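Local atomic coordinates of O-ureido-L-serine synthase (Streptomyces lavendulae, PDB entry 3X43), a protein that catalyses the PLP-dependent addition of hydroxyurea to O-acetyl-L-serine, giving the O-ureido-L-serine needed for biosynthesis of the antibiotic D-cycloserine. Residues Val99-Leu104 against Gly294-Ser299; Gly177-Leu182 against Phe226-Leu231; Leu201-Ala206 against Gln220-Asn225; Gly259-Ile264 against Phe301-Val306. All coordinates share one frame; numbering follows the deposited sequence.

Interaction 1 (Val99-Leu104 against Gly294-Ser299)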
loop_
_atom_site.group_PDB
_atom_site.type_symbol
_atom_site.label_atom_id
_atom_site.label_comp_id
_atom_site.label_asym_id
_atom_site.label_seq_id
_atom_site.Cartn_x
_atom_site.Cartn_y
_atom_site.Cartn_z
ATOM N N VAL B 99 25.241 27.097 -6.021
ATOM C CA VAL B 99 25.626 26.881 -4.632
ATOM C C VAL B 99 24.577 26.065 -3.881
ATOM O O VAL B 99 24.822 25.598 -2.768
ATOM C CB VAL B 99 25.856 28.229 -3.899
ATOM C CG1 VAL B 99 24.558 28.723 -3.271
ATOM C CG2 VAL B 99 26.931 28.059 -2.841
ATOM N N GLU B 100 23.410 25.893 -4.498
ATOM C CA GLU B 100 22.327 25.125 -3.890
ATOM C C GLU B 100 22.608 23.630 -4.022
ATOM O O GLU B 100 22.409 22.869 -3.074
ATOM C CB GLU B 100 20.990 25.470 -4.556
ATOM C CG GLU B 100 20.995 25.377 -6.077
ATOM C CD GLU B 100 20.111 26.427 -6.731
ATOM O OE1 GLU B 100 19.151 26.048 -7.442
ATOM O OE2 GLU B 100 20.380 27.630 -6.530
ATOM N N ARG B 101 23.070 23.217 -5.201
ATOM C CA ARG B 101 23.398 21.818 -5.458
ATOM C C ARG B 101 24.605 21.465 -4.600
ATOM O O ARG B 101 24.985 20.300 -4.478
ATOM C CB ARG B 101 23.735 21.606 -6.938
ATOM C CG ARG B 101 22.954 20.483 -7.611
ATOM C CD ARG B 101 21.487 20.852 -7.757
ATOM N NE ARG B 101 20.872 20.253 -8.939
ATOM C CZ ARG B 101 20.202 20.936 -9.864
ATOM N NH1 ARG B 101 20.058 22.251 -9.753
ATOM N NH2 ARG B 101 19.668 20.302 -10.898
ATOM N N ARG B 102 25.200 22.493 -4.009
ATOM C CA ARG B 102 26.357 22.325 -3.147
ATOM C C ARG B 102 25.890 22.120 -1.711
ATOM O O ARG B 102 26.264 21.145 -1.065
ATOM C CB ARG B 102 27.256 23.562 -3.234
ATOM C CG ARG B 102 28.743 23.250 -3.329
ATOM C CD ARG B 102 29.549 24.486 -3.699
ATOM N NE ARG B 102 29.662 24.650 -5.146
ATOM C CZ ARG B 102 30.416 25.571 -5.738
ATOM N NH1 ARG B 102 30.456 25.646 -7.061
ATOM N NH2 ARG B 102 31.131 26.416 -5.007
ATOM N N LYS B 103 25.066 23.040 -1.219
ATOM C CA LYS B 103 24.545 22.963 0.145
ATOM C C LYS B 103 23.777 21.661 0.365
ATOM O O LYS B 103 23.792 21.097 1.460
ATOM C CB LYS B 103 23.623 24.153 0.430
ATOM C CG LYS B 103 24.195 25.498 0.023
ATOM C CD LYS B 103 23.140 26.592 0.092
ATOM C CE LYS B 103 23.139 27.268 1.451
ATOM N NZ LYS B 103 23.237 28.745 1.332
ATOM N N LEU B 104 23.103 21.196 -0.683
ATOM C CA LEU B 104 22.329 19.966 -0.618
ATOM C C LEU B 104 23.218 18.789 -0.249
ATOM O O LEU B 104 22.871 17.986 0.617
ATOM C CB LEU B 104 21.657 19.694 -1.962
ATOM C CG LEU B 104 20.178 19.291 -1.963
ATOM C CD1 LEU B 104 19.667 19.090 -0.542
ATOM C CD2 LEU B 104 19.374 20.370 -2.679
ATOM N N GLY B 294 10.844 19.894 -8.982
ATOM C CA GLY B 294 11.252 21.168 -9.542
ATOM C C GLY B 294 11.832 22.091 -8.485
ATOM O O GLY B 294 12.361 23.152 -8.809
ATOM N N GLU B 295 11.751 21.687 -7.219
ATOM C CA GLU B 295 12.249 22.523 -6.135
ATOM C C GLU B 295 13.747 22.816 -6.151
ATOM O O GLU B 295 14.180 23.806 -5.576
ATOM C CB GLU B 295 11.865 21.928 -4.780
ATOM C CG GLU B 295 12.051 22.906 -3.628
ATOM C CD GLU B 295 10.941 22.836 -2.593
ATOM O OE1 GLU B 295 11.080 23.467 -1.524
ATOM O OE2 GLU B 295 9.928 22.152 -2.847
ATOM N N ARG B 296 14.552 21.973 -6.787
ATOM C CA ARG B 296 15.984 22.256 -6.821
ATOM C C ARG B 296 16.393 22.997 -8.091
ATOM O O ARG B 296 17.573 23.043 -8.432
ATOM C CB ARG B 296 16.816 20.968 -6.669
ATOM C CG ARG B 296 16.456 19.819 -7.590
ATOM C CD ARG B 296 17.145 18.526 -7.128
ATOM N NE ARG B 296 16.886 18.245 -5.716
ATOM C CZ ARG B 296 16.732 17.025 -5.201
ATOM N NH1 ARG B 296 16.807 15.953 -5.974
ATOM N NH2 ARG B 296 16.487 16.879 -3.905
ATOM N N TYR B 297 15.410 23.597 -8.765
ATOM C CA TYR B 297 15.647 24.330 -10.007
ATOM C C TYR B 297 15.397 25.833 -9.906
ATOM O O TYR B 297 15.518 26.553 -10.897
ATOM C CB TYR B 297 14.761 23.763 -11.117
ATOM C CG TYR B 297 15.171 22.383 -11.559
ATOM C CD1 TYR B 297 16.168 22.211 -12.521
ATOM C CD2 TYR B 297 14.595 21.249 -10.988
ATOM C CE1 TYR B 297 16.584 20.940 -12.902
ATOM C CE2 TYR B 297 15.009 19.974 -11.366
ATOM C CZ TYR B 297 16.002 19.826 -12.321
ATOM O OH TYR B 297 16.405 18.567 -12.709
ATOM N N LEU B 298 15.060 26.310 -8.715
ATOM C CA LEU B 298 14.765 27.725 -8.523
ATOM C C LEU B 298 15.827 28.678 -9.068
ATOM O O LEU B 298 15.542 29.851 -9.305
ATOM C CB LEU B 298 14.531 28.017 -7.039
ATOM C CG LEU B 298 13.444 27.211 -6.308
ATOM C CD1 LEU B 298 12.882 28.042 -5.161
ATOM C CD2 LEU B 298 12.328 26.823 -7.267
ATOM N N SER B 299 17.042 28.180 -9.275
ATOM C CA SER B 299 18.117 29.018 -9.785
ATOM C C SER B 299 18.630 28.566 -11.138
ATOM O O SER B 299 19.837 28.554 -11.376
ATOM C CB SER B 299 19.272 29.051 -8.788
ATOM O OG SER B 299 18.933 29.849 -7.668
#
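Beside the PLP pocket of this fold type II enzyme, E100 and R101 of helix 99-107 meet R296, Y297 and S299. The helix follows strand 88-91 of the four-stranded sheet, whereas the loop follows strand 284-290 of the six-stranded sheet, so the contact joins elements of both halves. R101 reaches over to the loop: bent at chi2 (69°) and again at chi3, its chain swings the guanidinium in among the loop residues. NH1 comes within 2.9 Å of R296 O, but the angle is too poor for a hydrogen bond. NH2 lies 3.7 Å from Y297 CE1. With R101 CZ 5.1 Å from the centroid of the Y297 ring, any cation-pi attraction is at most weak; the guanidinium and ring planes stand 77° apart. R101 NE is buried here and has no polar partner in the model. Y297, a residue of the PLP pocket, has its hydroxyl hydrogen-bonded to D292. R296 turns its guanidinium to other partners: NH1 to N73, which binds the cofactor, and NE in a salt bridge to E295 of the second subunit. E100 leaves the helix with CG between its backbone N and carbonyl carbon (chi1 51°), which sends the carboxylate to S299. S299 OG donates a weak hydrogen bond to E100 OE2, but it is doubtful because OE2 is modelled too close to S299 CB. L104, which also packs on I76 of helix 73-85, brings CD2 to 4.5 Å from R296 NE.

Interaction 2 (Gly177-Leu182 against Phe226-Leu231). With PLP (pyridoxal-5'-phosphate), chain J.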
loop_
_atom_site.group_PDB
_atom_site.type_symbol
_atom_site.label_atom_id
_atom_site.label_comp_id
_atom_site.label_asym_id
_atom_site.label_seq_id
_atom_site.Cartn_x
_atom_site.Cartn_y
_atom_site.Cartn_z
ATOM N N GLY B 177 19.882 9.618 -19.156
ATOM C CA GLY B 177 21.083 10.265 -18.660
ATOM C C GLY B 177 22.059 9.119 -18.553
ATOM O O GLY B 177 22.978 8.996 -19.355
ATOM N N THR B 178 21.843 8.262 -17.563
ATOM C CA THR B 178 22.682 7.093 -17.392
ATOM C C THR B 178 22.052 5.987 -18.235
ATOM O O THR B 178 22.682 4.972 -18.515
ATOM C CB THR B 178 22.731 6.650 -15.916
ATOM O OG1 THR B 178 21.468 6.085 -15.543
ATOM C CG2 THR B 178 23.033 7.837 -15.012
ATOM N N THR B 179 20.807 6.217 -18.645
ATOM C CA THR B 179 20.011 5.290 -19.454
ATOM C C THR B 179 19.492 4.077 -18.676
ATOM O O THR B 179 18.887 3.172 -19.257
ATOM C CB THR B 179 20.779 4.778 -20.715
ATOM O OG1 THR B 179 21.675 3.713 -20.357
ATOM C CG2 THR B 179 21.547 5.907 -21.366
ATOM N N GLY B 180 19.721 4.061 -17.368
ATOM C CA GLY B 180 19.244 2.951 -16.566
ATOM C C GLY B 180 17.729 2.777 -16.615
ATOM O O GLY B 180 17.227 1.663 -16.704
ATOM N N THR B 181 16.998 3.882 -16.557
ATOM C CA THR B 181 15.542 3.827 -16.586
ATOM C C THR B 181 15.022 3.241 -17.895
ATOM O O THR B 181 14.241 2.283 -17.896
ATOM C CB THR B 181 14.922 5.228 -16.408
ATOM O OG1 THR B 181 15.382 5.808 -15.179
ATOM C CG2 THR B 181 13.413 5.131 -16.377
ATOM N N LEU B 182 15.465 3.827 -19.002
ATOM C CA LEU B 182 15.040 3.399 -20.326
ATOM C C LEU B 182 15.414 1.953 -20.597
ATOM O O LEU B 182 14.634 1.197 -21.171
ATOM C CB LEU B 182 15.658 4.309 -21.395
ATOM C CG LEU B 182 15.806 3.758 -22.819
ATOM C CD1 LEU B 182 14.446 3.681 -23.499
ATOM C CD2 LEU B 182 16.739 4.664 -23.612
ATOM N N PHE B 226 28.564 11.707 -23.822
ATOM C CA PHE B 226 28.945 10.389 -24.334
ATOM C C PHE B 226 27.803 9.381 -24.178
ATOM O O PHE B 226 26.754 9.705 -23.624
ATOM C CB PHE B 226 30.185 9.883 -23.592
ATOM C CG PHE B 226 29.930 9.546 -22.152
ATOM C CD1 PHE B 226 29.845 10.551 -21.194
ATOM C CD2 PHE B 226 29.763 8.226 -21.753
ATOM C CE1 PHE B 226 29.599 10.248 -19.859
ATOM C CE2 PHE B 226 29.517 7.912 -20.418
ATOM C CZ PHE B 226 29.435 8.928 -19.471
ATOM N N VAL B 227 28.007 8.160 -24.663
ATOM C CA VAL B 227 26.976 7.128 -24.562
ATOM C C VAL B 227 27.312 6.081 -23.501
ATOM O O VAL B 227 28.317 5.378 -23.606
ATOM C CB VAL B 227 26.763 6.411 -25.909
ATOM C CG1 VAL B 227 25.934 5.141 -25.700
ATOM C CG2 VAL B 227 26.070 7.348 -26.886
ATOM N N PRO B 228 26.470 5.967 -22.462
ATOM C CA PRO B 228 26.691 4.998 -21.382
ATOM C C PRO B 228 26.695 3.542 -21.855
ATOM O O PRO B 228 25.899 3.153 -22.709
ATOM C CB PRO B 228 25.557 5.290 -20.392
ATOM C CG PRO B 228 25.080 6.683 -20.746
ATOM C CD PRO B 228 25.262 6.780 -22.231
ATOM N N GLY B 229 27.598 2.745 -21.287
ATOM C CA GLY B 229 27.705 1.348 -21.662
ATOM C C GLY B 229 26.591 0.495 -21.094
ATOM O O GLY B 229 26.433 -0.672 -21.459
ATOM N N VAL B 230 25.814 1.075 -20.190
ATOM C CA VAL B 230 24.706 0.354 -19.589
ATOM C C VAL B 230 23.473 0.414 -20.500
ATOM O O VAL B 230 22.448 -0.208 -20.215
ATOM C CB VAL B 230 24.379 0.930 -18.186
ATOM C CG1 VAL B 230 23.063 1.698 -18.205
ATOM C CG2 VAL B 230 24.340 -0.193 -17.175
ATOM N N LEU B 231 23.595 1.141 -21.609
ATOM C CA LEU B 231 22.500 1.307 -22.558
ATOM C C LEU B 231 22.285 0.148 -23.526
ATOM O O LEU B 231 23.233 -0.427 -24.052
ATOM C CB LEU B 231 22.709 2.597 -23.361
ATOM C CG LEU B 231 21.859 2.781 -24.628
ATOM C CD1 LEU B 231 20.391 2.849 -24.279
ATOM C CD2 LEU B 231 22.285 4.037 -25.335
HETATM N N1 PLP J . 16.337 13.541 -15.472
HETATM C C2 PLP J . 17.003 13.885 -14.290
HETATM C C2A PLP J . 16.773 15.218 -13.611
HETATM C C3 PLP J . 17.870 12.964 -13.772
HETATM O O3 PLP J . 18.501 13.198 -12.605
HETATM C C4 PLP J . 18.057 11.735 -14.458
HETATM C C4A PLP J . 19.011 10.642 -13.822
HETATM C C5 PLP J . 17.347 11.476 -15.664
HETATM C C6 PLP J . 16.506 12.381 -16.124
HETATM C C5A PLP J . 17.615 10.278 -16.571
HETATM O O4P PLP J . 17.383 9.010 -15.944
HETATM P P PLP J . 18.303 7.733 -16.198
HETATM O O1P PLP J . 19.638 8.086 -15.725
HETATM O O2P PLP J . 17.732 6.628 -15.437
HETATM O O3P PLP J . 18.273 7.466 -17.634
#
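T179 meets P228, V230 and L231 with its two branches divided between them. With OG1 set between the backbone N and the carbonyl carbon (chi1 81°), the hydroxyl faces the turn 228-231 and CG2 falls on the proline. T179 CG2 is 3.7 Å from P228 CG, whereas T179 OG1 lies 3.3 Å from V230 CG1. The T179 and V230 side chains run past each other in opposite directions. L231 CB also approaches T179 OG1, at 3.4 Å, and L231 CD1 meets L182 CD2 at 4.1 Å. No hydrogen bond crosses between the segments, so the turn meets the phosphate-binding loop by van der Waals contact, much of it carbon against the oxygens of G177, T178 and T179. That loop holds the PLP phosphate: G177 N donates to O3P (3.1 Å), T178 N and OG1 to O1P, and T181 N and OG1 to O2P. T178 OG1 also accepts from G180 N at 164°, an ST turn that fixes the hydroxyl, and N148 bonds to it from helix 147-164. The phosphate thus sits at the N-terminal end of helix 180-192, where the dipole probably helps stabilise its charge. L182 continues onto V198 and A200 of strand 197-203, while L231 leans on L209 of helix 208-211 and V230 on P149 of helix 147-164.

Interaction 3 (Leu201-Ala206 against Gln220-Asn225). With PLP (pyridoxal-5'-phosphate), chain J.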
loop_
_atom_site.group_PDB
_atom_site.type_symbol
_atom_site.label_atom_id
_atom_site.label_comp_id
_atom_site.label_asym_id
_atom_site.label_seq_id
_atom_site.Cartn_x
_atom_site.Cartn_y
_atom_site.Cartn_z
ATOM N N LEU B 201 13.593 10.120 -25.806
ATOM C CA LEU B 201 13.840 11.453 -26.309
ATOM C C LEU B 201 15.236 11.941 -25.983
ATOM O O LEU B 201 15.863 11.479 -25.033
ATOM C CB LEU B 201 12.801 12.426 -25.743
ATOM C CG LEU B 201 12.886 12.805 -24.265
ATOM C CD1 LEU B 201 13.861 13.954 -24.068
ATOM C CD2 LEU B 201 11.512 13.202 -23.778
ATOM N N GLU B 202 15.704 12.887 -26.788
ATOM C CA GLU B 202 17.020 13.488 -26.630
ATOM C C GLU B 202 16.896 14.993 -26.836
ATOM O O GLU B 202 16.051 15.455 -27.606
ATOM C CB GLU B 202 17.975 12.942 -27.687
ATOM C CG GLU B 202 18.576 11.590 -27.382
ATOM C CD GLU B 202 19.770 11.300 -28.269
ATOM O OE1 GLU B 202 20.912 11.248 -27.748
ATOM O OE2 GLU B 202 19.554 11.137 -29.492
ATOM N N PRO B 203 17.725 15.782 -26.140
ATOM C CA PRO B 203 17.652 17.237 -26.314
ATOM C C PRO B 203 17.932 17.574 -27.789
ATOM O O PRO B 203 18.833 16.993 -28.402
ATOM C CB PRO B 203 18.743 17.773 -25.381
ATOM C CG PRO B 203 19.027 16.655 -24.420
ATOM C CD PRO B 203 18.744 15.379 -25.156
ATOM N N SER B 204 17.169 18.509 -28.352
ATOM C CA SER B 204 17.327 18.900 -29.758
ATOM C C SER B 204 18.765 19.148 -30.222
ATOM O O SER B 204 19.155 18.731 -31.318
ATOM C CB SER B 204 16.485 20.138 -30.049
ATOM O OG SER B 204 15.208 19.748 -30.520
ATOM N N ASN B 205 19.550 19.829 -29.393
ATOM C CA ASN B 205 20.936 20.114 -29.733
ATOM C C ASN B 205 21.854 18.919 -29.468
ATOM O O ASN B 205 22.851 18.730 -30.164
ATOM C CB ASN B 205 21.437 21.341 -28.952
ATOM C CG ASN B 205 20.706 21.545 -27.633
ATOM O OD1 ASN B 205 19.799 20.788 -27.280
ATOM N ND2 ASN B 205 21.105 22.575 -26.896
ATOM N N ALA B 206 21.516 18.106 -28.472
ATOM C CA ALA B 206 22.340 16.948 -28.138
ATOM C C ALA B 206 21.743 15.618 -28.580
ATOM O O ALA B 206 21.522 14.733 -27.754
ATOM C CB ALA B 206 22.607 16.915 -26.639
ATOM N N GLN B 220 18.626 19.502 -17.889
ATOM C CA GLN B 220 19.392 18.823 -16.851
ATOM C C GLN B 220 19.042 17.348 -16.638
ATOM O O GLN B 220 17.874 16.951 -16.692
ATOM C CB GLN B 220 19.245 19.581 -15.528
ATOM C CG GLN B 220 20.515 19.619 -14.682
ATOM C CD GLN B 220 20.710 20.956 -13.979
ATOM O OE1 GLN B 220 21.217 21.013 -12.857
ATOM N NE2 GLN B 220 20.307 22.037 -14.638
ATOM N N GLY B 221 20.079 16.554 -16.384
ATOM C CA GLY B 221 19.912 15.132 -16.154
ATOM C C GLY B 221 19.863 14.303 -17.422
ATOM O O GLY B 221 19.831 13.074 -17.363
ATOM N N LEU B 222 19.865 14.966 -18.571
ATOM C CA LEU B 222 19.800 14.264 -19.842
ATOM C C LEU B 222 21.091 14.335 -20.643
ATOM O O LEU B 222 22.023 15.060 -20.293
ATOM C CB LEU B 222 18.663 14.821 -20.699
ATOM C CG LEU B 222 17.219 14.601 -20.230
ATOM C CD1 LEU B 222 16.268 14.847 -21.402
ATOM C CD2 LEU B 222 17.044 13.187 -19.702
ATOM N N ALA B 223 21.104 13.560 -21.723
ATOM C CA ALA B 223 22.206 13.451 -22.670
ATOM C C ALA B 223 23.578 13.967 -22.247
ATOM O O ALA B 223 23.894 15.140 -22.433
ATOM C CB ALA B 223 21.800 14.109 -23.992
ATOM N N PRO B 224 24.416 13.091 -21.672
ATOM C CA PRO B 224 25.759 13.508 -21.253
ATOM C C PRO B 224 26.639 13.510 -22.514
ATOM O O PRO B 224 26.225 12.992 -23.553
ATOM C CB PRO B 224 26.171 12.433 -20.252
ATOM C CG PRO B 224 25.411 11.206 -20.683
ATOM C CD PRO B 224 24.153 11.668 -21.378
ATOM N N ASN B 225 27.843 14.067 -22.429
ATOM C CA ASN B 225 28.725 14.140 -23.600
ATOM C C ASN B 225 29.204 12.811 -24.196
ATOM O O ASN B 225 30.137 12.792 -24.997
ATOM C CB ASN B 225 29.941 15.030 -23.286
ATOM C CG ASN B 225 30.953 14.349 -22.379
ATOM O OD1 ASN B 225 31.303 13.183 -22.580
ATOM N ND2 ASN B 225 31.432 15.080 -21.374
HETATM N N1 PLP J . 16.337 13.541 -15.472
HETATM C C2 PLP J . 17.003 13.885 -14.290
HETATM C C2A PLP J . 16.773 15.218 -13.611
HETATM C C3 PLP J . 17.870 12.964 -13.772
HETATM O O3 PLP J . 18.501 13.198 -12.605
HETATM C C4 PLP J . 18.057 11.735 -14.458
HETATM C C4A PLP J . 19.011 10.642 -13.822
HETATM C C5 PLP J . 17.347 11.476 -15.664
HETATM C C6 PLP J . 16.506 12.381 -16.124
HETATM C C5A PLP J . 17.615 10.278 -16.571
HETATM O O4P PLP J . 17.383 9.010 -15.944
HETATM P P PLP J . 18.303 7.733 -16.198
HETATM O O1P PLP J . 19.638 8.086 -15.725
HETATM O O2P PLP J . 17.732 6.628 -15.437
HETATM O O3P PLP J . 18.273 7.466 -17.634
#
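A223 and L222 dock on the end of strand 197-203 and the turn after it, through L201, P203 and A206. The methyl of A223 is the nearest point: its CB lies 3.5 Å from P203 CD, at the nitrogen end of the proline ring, and 3.9 Å from A206 CB. P203 CG then reaches L222 CB at 4.2 Å, so the ring is shared by two successive residues of the loop. L222 forks. With CG anti to the carbonyl carbon (chi1 -67°), L222 CD1 is directed to L201 CD1, 3.7 Å away, and the two side chains cross at about a right angle. L222 CD2, the other branch, lies 3.7 Å from PLP C6. Just before it, G221 runs along the cofactor, its O 3.4 Å from PLP C5. G221 adopts a positive phi (85°), and having no CB it lets the backbone come this close to the pyridine ring. Further out, A223 O accepts hydrogen bonds from H217 NE2 and W214 NE1, which pin the loop. L201 is set by the sheet, with backbone bonds to T174, and its side chain packs against A268, T269 and T272 of helix 264-279. The next shell is thus tied to that helix, whose S265 binds PLP. The two segments meet by van der Waals contact, with no hydrogen bond between them, and L222 places one methyl on L201 and the other on the cofactor ring.

Interaction 4 (Gly259-Ile264 against Phe301-Val306)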
loop_
_atom_site.group_PDB
_atom_site.type_symbol
_atom_site.label_atom_id
_atom_site.label_comp_id
_atom_site.label_asym_id
_atom_site.label_seq_id
_atom_site.Cartn_x
_atom_site.Cartn_y
_atom_site.Cartn_z
ATOM N N GLY B 259 -0.610 21.003 -10.808
ATOM C CA GLY B 259 -0.166 20.976 -9.426
ATOM C C GLY B 259 0.987 20.017 -9.195
ATOM O O GLY B 259 1.315 19.683 -8.053
ATOM N N ILE B 260 1.602 19.564 -10.282
ATOM C CA ILE B 260 2.733 18.642 -10.199
ATOM C C ILE B 260 4.015 19.419 -10.510
ATOM O O ILE B 260 4.282 19.758 -11.658
ATOM C CB ILE B 260 2.560 17.473 -11.192
ATOM C CG1 ILE B 260 1.228 16.770 -10.913
ATOM C CG2 ILE B 260 3.737 16.500 -11.075
ATOM C CD1 ILE B 260 0.871 15.697 -11.906
ATOM N N PHE B 261 4.800 19.696 -9.475
ATOM C CA PHE B 261 6.023 20.473 -9.623
ATOM C C PHE B 261 7.258 19.612 -9.841
ATOM O O PHE B 261 7.847 19.100 -8.889
ATOM C CB PHE B 261 6.209 21.363 -8.384
ATOM C CG PHE B 261 7.298 22.387 -8.523
ATOM C CD1 PHE B 261 7.552 22.995 -9.745
ATOM C CD2 PHE B 261 8.073 22.743 -7.427
ATOM C CE1 PHE B 261 8.565 23.944 -9.871
ATOM C CE2 PHE B 261 9.091 23.693 -7.546
ATOM C CZ PHE B 261 9.333 24.290 -8.766
ATOM N N ALA B 262 7.657 19.481 -11.100
ATOM C CA ALA B 262 8.808 18.674 -11.464
ATOM C C ALA B 262 9.840 19.524 -12.188
ATOM O O ALA B 262 9.627 20.718 -12.384
ATOM C CB ALA B 262 8.369 17.525 -12.338
ATOM N N GLY B 263 10.948 18.898 -12.584
ATOM C CA GLY B 263 12.026 19.603 -13.264
ATOM C C GLY B 263 11.946 19.667 -14.779
ATOM O O GLY B 263 10.899 19.378 -15.356
ATOM N N ILE B 264 13.058 20.032 -15.423
ATOM C CA ILE B 264 13.106 20.166 -16.886
ATOM C C ILE B 264 12.926 18.874 -17.677
ATOM O O ILE B 264 12.146 18.838 -18.638
ATOM C CB ILE B 264 14.440 20.815 -17.379
ATOM C CG1 ILE B 264 14.974 21.821 -16.354
ATOM C CG2 ILE B 264 14.229 21.469 -18.730
ATOM C CD1 ILE B 264 13.993 22.868 -15.934
ATOM N N PHE B 301 17.305 27.989 -15.650
ATOM C CA PHE B 301 16.477 28.572 -16.692
ATOM C C PHE B 301 15.004 28.174 -16.638
ATOM O O PHE B 301 14.200 28.617 -17.461
ATOM C CB PHE B 301 17.130 28.307 -18.065
ATOM C CG PHE B 301 16.363 27.388 -18.973
ATOM C CD1 PHE B 301 15.802 27.876 -20.152
ATOM C CD2 PHE B 301 16.280 26.027 -18.708
ATOM C CE1 PHE B 301 15.179 27.022 -21.059
ATOM C CE2 PHE B 301 15.657 25.163 -19.612
ATOM C CZ PHE B 301 15.108 25.662 -20.791
ATOM N N LEU B 302 14.645 27.358 -15.648
ATOM C CA LEU B 302 13.254 26.944 -15.473
ATOM C C LEU B 302 12.509 28.110 -14.839
ATOM O O LEU B 302 11.288 28.201 -14.922
ATOM C CB LEU B 302 13.157 25.723 -14.554
ATOM C CG LEU B 302 11.855 24.900 -14.490
ATOM C CD1 LEU B 302 11.233 25.071 -13.119
ATOM C CD2 LEU B 302 10.870 25.309 -15.583
ATOM N N PHE B 303 13.257 29.003 -14.199
ATOM C CA PHE B 303 12.662 30.168 -13.559
ATOM C C PHE B 303 13.138 31.480 -14.185
ATOM O O PHE B 303 13.098 32.540 -13.557
ATOM C CB PHE B 303 12.955 30.143 -12.059
ATOM C CG PHE B 303 11.968 29.330 -11.280
ATOM C CD1 PHE B 303 12.079 27.944 -11.227
ATOM C CD2 PHE B 303 10.895 29.944 -10.644
ATOM C CE1 PHE B 303 11.132 27.177 -10.555
ATOM C CE2 PHE B 303 9.940 29.190 -9.970
ATOM C CZ PHE B 303 10.058 27.799 -9.926
ATOM N N ASP B 304 13.587 31.391 -15.432
ATOM C CA ASP B 304 14.046 32.560 -16.167
ATOM C C ASP B 304 12.824 33.207 -16.805
ATOM O O ASP B 304 12.092 32.566 -17.567
ATOM C CB ASP B 304 15.042 32.156 -17.256
ATOM C CG ASP B 304 16.458 32.006 -16.727
ATOM O OD1 ASP B 304 17.347 31.605 -17.510
ATOM O OD2 ASP B 304 16.681 32.287 -15.528
ATOM N N GLY B 305 12.605 34.478 -16.487
ATOM C CA GLY B 305 11.466 35.181 -17.038
ATOM C C GLY B 305 10.258 35.060 -16.136
ATOM O O GLY B 305 9.129 35.238 -16.591
ATOM N N VAL B 306 10.494 34.743 -14.862
ATOM C CA VAL B 306 9.416 34.610 -13.883
ATOM C C VAL B 306 9.422 35.805 -12.936
ATOM O O VAL B 306 10.429 36.087 -12.279
ATOM C CB VAL B 306 9.555 33.323 -13.029
ATOM C CG1 VAL B 306 8.514 33.325 -11.920
ATOM C CG2 VAL B 306 9.386 32.089 -13.900
#
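With CG anti to the backbone N in both F261 (chi1 -170°) and L302 (chi1 -165°), these side chains extend from one loop towards the other, between 259-264 and 301-306. F261 goes on to meet F303 rather than stopping at the leucine. F261 CZ is 3.8 Å from F303 CZ and lies in the plane of the F303 ring, while F303 CE1 lies in the plane of the F261 ring. The rings therefore meet edge to edge, approaching from opposite directions, and neither a face stack nor a T-shape results. L302 CD1 comes alongside at 4.4 Å from F261 CE1. I264, the first residue of helix 264-279, supplies the tightest contact: its CD1 is 3.3 Å from both L302 CB and L302 CG, closer than usual carbon packing, and the two side chains slide past each other in opposite directions. I264 CG2 touches the edge of the F301 ring, 4.1 Å from F301 CE2. The loop 301-306 is also held by arginines of helix 244-258, R248 NH1 bonding to F301 O and R252 NH2 to L302 O and D304 O. A type II turn, with G305 at its positive-phi position, closes the segment. A107 of the second subunit packs on both F261 and F303. Between the two segments the contact is apolar and without directed bonds, while the polar anchoring of 301-306 comes from R248 and R252.

In the fold
Interactions 2 and 3 are buried contacts, untouched by other chains and both beside PLP: 2 grips the phosphate through loop 177-179 and the start of helix 180-192, while 3 lays loop 220-222 along the ring and packs it on strand 197-203. They share the 220-231 loop, and G177 O meets P224 CG at 3.5 Å. Interactions 1 and 4 lie nearer the second subunit, about 12 Å apart between centres, and are tied by G294 N to F261 O and by L298 on F303. Their chemistry differs: 1 is polar, charged and only partly buried, whereas 4 is buried and apolar, though it too touches the second subunit. Interaction 1 meets 3 through Y297 on Q220, both residues of the PLP pocket.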